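Local coordinates for protein 2-aminomuconic 6-semialdehyde dehydrogenase (Pseudomonas sp., PDB 7BZV) that probably catalyses the NAD+-dependent oxidation of 2-aminomuconic 6-semialdehyde in the meta-cleavage pathway of 2-aminophenol catabolism, working as a tetramer, at residues 4-7 / 12-15; 77-82 / 189-194. All blocks are in the same frame, centred on the assembly; numbering follows the deposited sequence.

Contact 1 (4-7 / 12-15)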
loop_
_atom_site.group_PDB
_atom_site.type_symbol
_atom_site.label_atom_id
_atom_site.label_comp_id
_atom_site.label_asym_id
_atom_site.label_seq_id
_atom_site.Cartn_x
_atom_site.Cartn_y
_atom_site.Cartn_z
ATOM N N GLN B 4 7.992 -43.640 18.489
ATOM C CA GLN B 4 9.187 -43.159 17.811
ATOM C C GLN B 4 8.860 -41.852 17.096
ATOM O O GLN B 4 7.837 -41.751 16.412
ATOM C CB GLN B 4 9.720 -44.169 16.791
ATOM C CG GLN B 4 10.007 -45.560 17.333
ATOM C CD GLN B 4 11.034 -45.550 18.444
ATOM O OE1 GLN B 4 12.200 -45.199 18.238
ATOM N NE2 GLN B 4 10.602 -45.920 19.636
ATOM N N TYR B 5 9.720 -40.862 17.268
ATOM C CA TYR B 5 9.660 -39.601 16.540
ATOM C C TYR B 5 10.873 -39.623 15.607
ATOM O O TYR B 5 12.018 -39.489 16.057
ATOM C CB TYR B 5 9.643 -38.422 17.518
ATOM C CG TYR B 5 8.294 -38.160 18.196
ATOM C CD1 TYR B 5 7.099 -38.307 17.504
ATOM C CD2 TYR B 5 8.230 -37.763 19.531
ATOM C CE1 TYR B 5 5.872 -38.045 18.121
ATOM C CE2 TYR B 5 7.011 -37.505 20.159
ATOM C CZ TYR B 5 5.834 -37.652 19.445
ATOM O OH TYR B 5 4.610 -37.401 20.048
ATOM N N ARG B 6 10.624 -39.871 14.324
ATOM C CA ARG B 6 11.701 -40.050 13.361
ATOM C C ARG B 6 11.942 -38.771 12.572
ATOM O O ARG B 6 11.151 -37.825 12.607
ATOM C CB ARG B 6 11.391 -41.201 12.404
ATOM C CG ARG B 6 11.254 -42.553 13.096
ATOM C CD ARG B 6 10.710 -43.629 12.163
ATOM N NE ARG B 6 9.479 -43.200 11.512
ATOM C CZ ARG B 6 8.259 -43.452 11.967
ATOM N NH1 ARG B 6 8.106 -44.156 13.084
ATOM N NH2 ARG B 6 7.198 -43.001 11.300
ATOM N N ASN B 7 13.067 -38.751 11.864
ATOM C CA ASN B 7 13.339 -37.691 10.911
ATOM C C ASN B 7 12.534 -37.919 9.632
ATOM O O ASN B 7 12.083 -39.033 9.346
ATOM C CB ASN B 7 14.828 -37.631 10.569
ATOM C CG ASN B 7 15.708 -37.524 11.787
ATOM O OD1 ASN B 7 15.953 -36.435 12.291
ATOM N ND2 ASN B 7 16.216 -38.665 12.256
ATOM N N LYS B 12 11.078 -39.438 3.006
ATOM C CA LYS B 12 11.327 -40.723 3.651
ATOM C C LYS B 12 11.553 -40.512 5.140
ATOM O O LYS B 12 12.255 -39.578 5.544
ATOM C CB LYS B 12 12.541 -41.440 3.019
ATOM C CG LYS B 12 12.426 -41.661 1.497
ATOM C CD LYS B 12 13.711 -42.209 0.889
ATOM C CE LYS B 12 14.034 -41.539 -0.449
ATOM N NZ LYS B 12 15.383 -40.890 -0.466
ATOM N N TRP B 13 10.930 -41.361 5.944
ATOM C CA TRP B 13 11.256 -41.443 7.358
ATOM C C TRP B 13 12.613 -42.114 7.551
ATOM O O TRP B 13 12.958 -43.077 6.867
ATOM C CB TRP B 13 10.149 -42.198 8.087
ATOM C CG TRP B 13 8.796 -41.538 7.891
ATOM C CD1 TRP B 13 7.823 -41.894 6.996
ATOM C CD2 TRP B 13 8.288 -40.382 8.593
ATOM N NE1 TRP B 13 6.737 -41.051 7.115
ATOM C CE2 TRP B 13 7.003 -40.112 8.081
ATOM C CE3 TRP B 13 8.799 -39.560 9.605
ATOM C CZ2 TRP B 13 6.217 -39.050 8.552
ATOM C CZ3 TRP B 13 8.018 -38.511 10.075
ATOM C CH2 TRP B 13 6.741 -38.267 9.551
ATOM N N VAL B 14 13.399 -41.569 8.474
ATOM C CA VAL B 14 14.802 -41.921 8.639
ATOM C C VAL B 14 15.058 -42.049 10.133
ATOM O O VAL B 14 14.821 -41.097 10.890
ATOM C CB VAL B 14 15.738 -40.862 8.026
ATOM C CG1 VAL B 14 17.198 -41.263 8.213
ATOM C CG2 VAL B 14 15.404 -40.633 6.548
ATOM N N GLU B 15 15.530 -43.215 10.554
ATOM C CA GLU B 15 15.906 -43.495 11.930
ATOM C C GLU B 15 17.408 -43.299 12.117
ATOM O O GLU B 15 18.156 -43.069 11.160
ATOM C CB GLU B 15 15.493 -44.919 12.307
ATOM C CG GLU B 15 13.975 -45.125 12.286
ATOM C CD GLU B 15 13.566 -46.548 12.644
ATOM O OE1 GLU B 15 12.356 -46.856 12.646
ATOM O OE2 GLU B 15 14.458 -47.370 12.932
#
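N7 and V14 form an antiparallel hydrogen-bonded pair, with CA atoms 5.0 Å apart, joining strands 3-9 and 12-14 of the N-terminal β-hairpin. N7 N donates to V14 O, and V14 N returns a bond to N7 O at 3.0 Å. The N7 side chain adds a third bond: with CG beside the backbone N (chi1 -54°), ND2 reaches V14 O at 3.1 Å, fairly straight (160°) and from above the carbonyl plane. ND2 also bonds H35 O and OD1 accepts from H207 N, which together hold the amide. R6 reaches out between W13 and E15, crossing the tryptophan side chain at about a right angle. Its NH2 sits over one face of the indole, offset toward the rim and 3.9 Å from W13 CD2, with the guanidinium turned nearly perpendicular to the ring. The aliphatic part of R6 runs beside E15, R6 CD meeting E15 CG at 3.6 Å. The opposite charges stay apart, R6 NE being 4.8 Å from E15 OE1. N7 O also receives a CA-H contact from W13. Two N-H donors of one residue thus grip V14 O, so N7 ties the edge strand 12-14 by side chain as well as backbone.

Contact 2 (77-82 / 189-194); sequences ERRQQD and LAEVME
R79 reaches across to E191 with the edge of its guanidinium, and this ion pair carries most of the contact between 77-82 and 189-194. R79 NH1 donates to E191 OE1 at 3.1 Å (155°); E191 OE1 accepts through its anti lone pair, close to the guanidinium plane. R79 NH2 adds a weak bond to E191 OE1 at 3.3 Å. The two flat groups are nearly coplanar, 17° apart, although the side chains themselves cross at about a right angle. R79 NH1 also comes within 3.6 Å of E191 CB, so the end of the arginine rests against the root of the glutamate. A bend at chi3 (54°) turns the guanidinium so that another edge faces D82 within its own segment. There R79 NE and NH2 grip D82 OD2 side-on at 3.0 and 2.9 Å, with that oxygen in the guanidinium plane. The result is a three-residue salt-bridge network at the junction where helix 62-78 gives way to helix 80-91, R79 being the N-cap of the latter. Across from it, helix 184-196 is the crossover of a β-α-β unit of the aldehyde dehydrogenase fold, connecting parallel strands 173-177 and 203-205. The one guanidinium charge lies between two carboxylates, D82 OD2 and E191 OE1 being 6.2 Å apart, and would be expected to ease their mutual repulsion; the pair within the segment probably fixes its rotation for E191. Away from this grip the contact is loose. The CA atoms of R79 and V192, the nearest across the segments, stand 8.6 Å apart, and the exposed R78 and E77 turn to E75 and R111. Closer packing of helix 184-196 lies on its buried side, where L189 and M193 lean on M76 and I72 of helix 62-78 and on F203 of strand 203-205.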
loop_
_atom_site.group_PDB
_atom_site.type_symbol
_atom_site.label_atom_id
_atom_site.label_comp_id
_atom_site.label_asym_id
_atom_site.label_seq_id
_atom_site.Cartn_x
_atom_site.Cartn_y
_atom_site.Cartn_z
ATOM N N GLU B 77 -6.341 -29.531 11.134
ATOM C CA GLU B 77 -7.589 -29.447 11.881
ATOM C C GLU B 77 -8.225 -30.827 12.038
ATOM O O GLU B 77 -8.704 -31.177 13.117
ATOM C CB GLU B 77 -8.537 -28.496 11.179
ATOM C CG GLU B 77 -9.697 -28.003 12.013
ATOM C CD GLU B 77 -10.214 -26.700 11.445
ATOM O OE1 GLU B 77 -10.740 -26.763 10.314
ATOM O OE2 GLU B 77 -10.050 -25.632 12.088
ATOM N N ARG B 78 -8.229 -31.622 10.969
ATOM C CA ARG B 78 -8.772 -32.972 11.055
ATOM C C ARG B 78 -8.045 -33.795 12.103
ATOM O O ARG B 78 -8.652 -34.658 12.740
ATOM C CB ARG B 78 -8.675 -33.667 9.702
ATOM C CG ARG B 78 -9.414 -35.004 9.639
ATOM C CD ARG B 78 -9.087 -35.770 8.374
ATOM N NE ARG B 78 -7.737 -36.356 8.336
ATOM C CZ ARG B 78 -7.368 -37.452 8.999
ATOM N NH1 ARG B 78 -8.233 -38.088 9.780
ATOM N NH2 ARG B 78 -6.124 -37.903 8.886
ATOM N N ARG B 79 -6.744 -33.554 12.290
ATOM C CA ARG B 79 -5.944 -34.310 13.240
ATOM C C ARG B 79 -5.639 -33.520 14.498
ATOM O O ARG B 79 -4.625 -33.760 15.161
ATOM C CB ARG B 79 -4.659 -34.782 12.575
ATOM C CG ARG B 79 -4.890 -35.675 11.378
ATOM C CD ARG B 79 -3.622 -36.367 11.008
ATOM N NE ARG B 79 -3.067 -37.082 12.148
ATOM C CZ ARG B 79 -1.822 -37.527 12.213
ATOM N NH1 ARG B 79 -0.994 -37.329 11.201
ATOM N NH2 ARG B 79 -1.410 -38.168 13.291
ATOM N N GLN B 80 -6.526 -32.606 14.871
ATOM C CA GLN B 80 -6.166 -31.657 15.913
ATOM C C GLN B 80 -6.067 -32.294 17.292
ATOM O O GLN B 80 -5.327 -31.784 18.141
ATOM C CB GLN B 80 -7.156 -30.494 15.946
ATOM C CG GLN B 80 -8.467 -30.698 16.677
ATOM C CD GLN B 80 -9.369 -29.467 16.525
ATOM O OE1 GLN B 80 -8.887 -28.360 16.263
ATOM N NE2 GLN B 80 -10.671 -29.654 16.689
ATOM N N GLN B 81 -6.797 -33.381 17.558
ATOM C CA GLN B 81 -6.613 -34.058 18.843
ATOM C C GLN B 81 -5.224 -34.696 18.920
ATOM O O GLN B 81 -4.572 -34.684 19.977
ATOM C CB GLN B 81 -7.723 -35.093 19.047
ATOM C CG GLN B 81 -7.757 -35.707 20.451
ATOM C CD GLN B 81 -8.199 -34.698 21.495
ATOM O OE1 GLN B 81 -9.252 -34.079 21.366
ATOM N NE2 GLN B 81 -7.386 -34.514 22.523
ATOM N N ASP B 82 -4.746 -35.239 17.802
ATOM C CA ASP B 82 -3.387 -35.767 17.746
ATOM C C ASP B 82 -2.366 -34.693 18.096
ATOM O O ASP B 82 -1.455 -34.921 18.907
ATOM C CB ASP B 82 -3.103 -36.332 16.351
ATOM C CG ASP B 82 -3.948 -37.550 16.016
ATOM O OD1 ASP B 82 -4.638 -38.066 16.912
ATOM O OD2 ASP B 82 -3.902 -37.996 14.848
ATOM N N LEU B 189 3.518 -32.659 12.089
ATOM C CA LEU B 189 3.419 -31.762 10.944
ATOM C C LEU B 189 3.999 -32.415 9.693
ATOM O O LEU B 189 3.409 -32.336 8.608
ATOM C CB LEU B 189 4.098 -30.440 11.254
ATOM C CG LEU B 189 3.895 -29.365 10.152
ATOM C CD1 LEU B 189 2.440 -29.027 9.934
ATOM C CD2 LEU B 189 4.681 -28.065 10.500
ATOM N N ALA B 190 5.129 -33.105 9.828
ATOM C CA ALA B 190 5.668 -33.842 8.686
ATOM C C ALA B 190 4.689 -34.901 8.185
ATOM O O ALA B 190 4.533 -35.086 6.969
ATOM C CB ALA B 190 7.009 -34.477 9.057
ATOM N N GLU B 191 4.023 -35.611 9.100
ATOM C CA GLU B 191 3.005 -36.564 8.666
ATOM C C GLU B 191 1.932 -35.859 7.849
ATOM O O GLU B 191 1.480 -36.373 6.822
ATOM C CB GLU B 191 2.391 -37.279 9.873
ATOM C CG GLU B 191 3.397 -38.148 10.638
ATOM C CD GLU B 191 2.764 -38.959 11.780
ATOM O OE1 GLU B 191 1.526 -38.944 11.939
ATOM O OE2 GLU B 191 3.513 -39.627 12.518
ATOM N N VAL B 192 1.543 -34.660 8.268
ATOM C CA VAL B 192 0.529 -33.913 7.531
ATOM C C VAL B 192 1.038 -33.537 6.146
ATOM O O VAL B 192 0.319 -33.674 5.142
ATOM C CB VAL B 192 0.106 -32.670 8.331
ATOM C CG1 VAL B 192 -0.725 -31.718 7.442
ATOM C CG2 VAL B 192 -0.664 -33.076 9.536
ATOM N N MET B 193 2.275 -33.040 6.073
ATOM C CA MET B 193 2.831 -32.692 4.778
ATOM C C MET B 193 2.782 -33.894 3.846
ATOM O O MET B 193 2.389 -33.793 2.687
ATOM C CB MET B 193 4.259 -32.191 4.925
ATOM C CG MET B 193 4.333 -31.005 5.874
ATOM S SD MET B 193 3.620 -29.627 4.869
ATOM C CE MET B 193 3.650 -28.412 6.271
ATOM N N GLU B 194 3.153 -35.060 4.352
ATOM C CA GLU B 194 3.144 -36.258 3.529
ATOM C C GLU B 194 1.724 -36.626 3.144
ATOM O O GLU B 194 1.480 -37.021 2.002
ATOM C CB GLU B 194 3.832 -37.387 4.303
ATOM C CG GLU B 194 3.670 -38.754 3.693
ATOM C CD GLU B 194 4.293 -39.812 4.577
ATOM O OE1 GLU B 194 3.814 -39.994 5.719
ATOM O OE2 GLU B 194 5.282 -40.431 4.144
#

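Overall arrangement
Contact 1 precedes contact 2 along the chain, and their centres lie about 16 Å apart on the same side of the chain's centre. Contact 1 pairs the edge strand 12-14 with strand 3-9 in the small four-stranded N-terminal sheet; contact 2 bridges the junction of helices 62-78 and 80-91 to helix 184-196. Helix 184-196 is also what W13 of contact 1 rests on: W13 CH2 lies 3.5 Å from E191 CG, and the ring packs on A190. E191 therefore meets both W13 and R79. Within one subunit of the tetrameric aldehyde dehydrogenase, the N-terminal hairpin and the 62-78/80-91 helices are thus tied to helix 184-196; no other chain touches either contact.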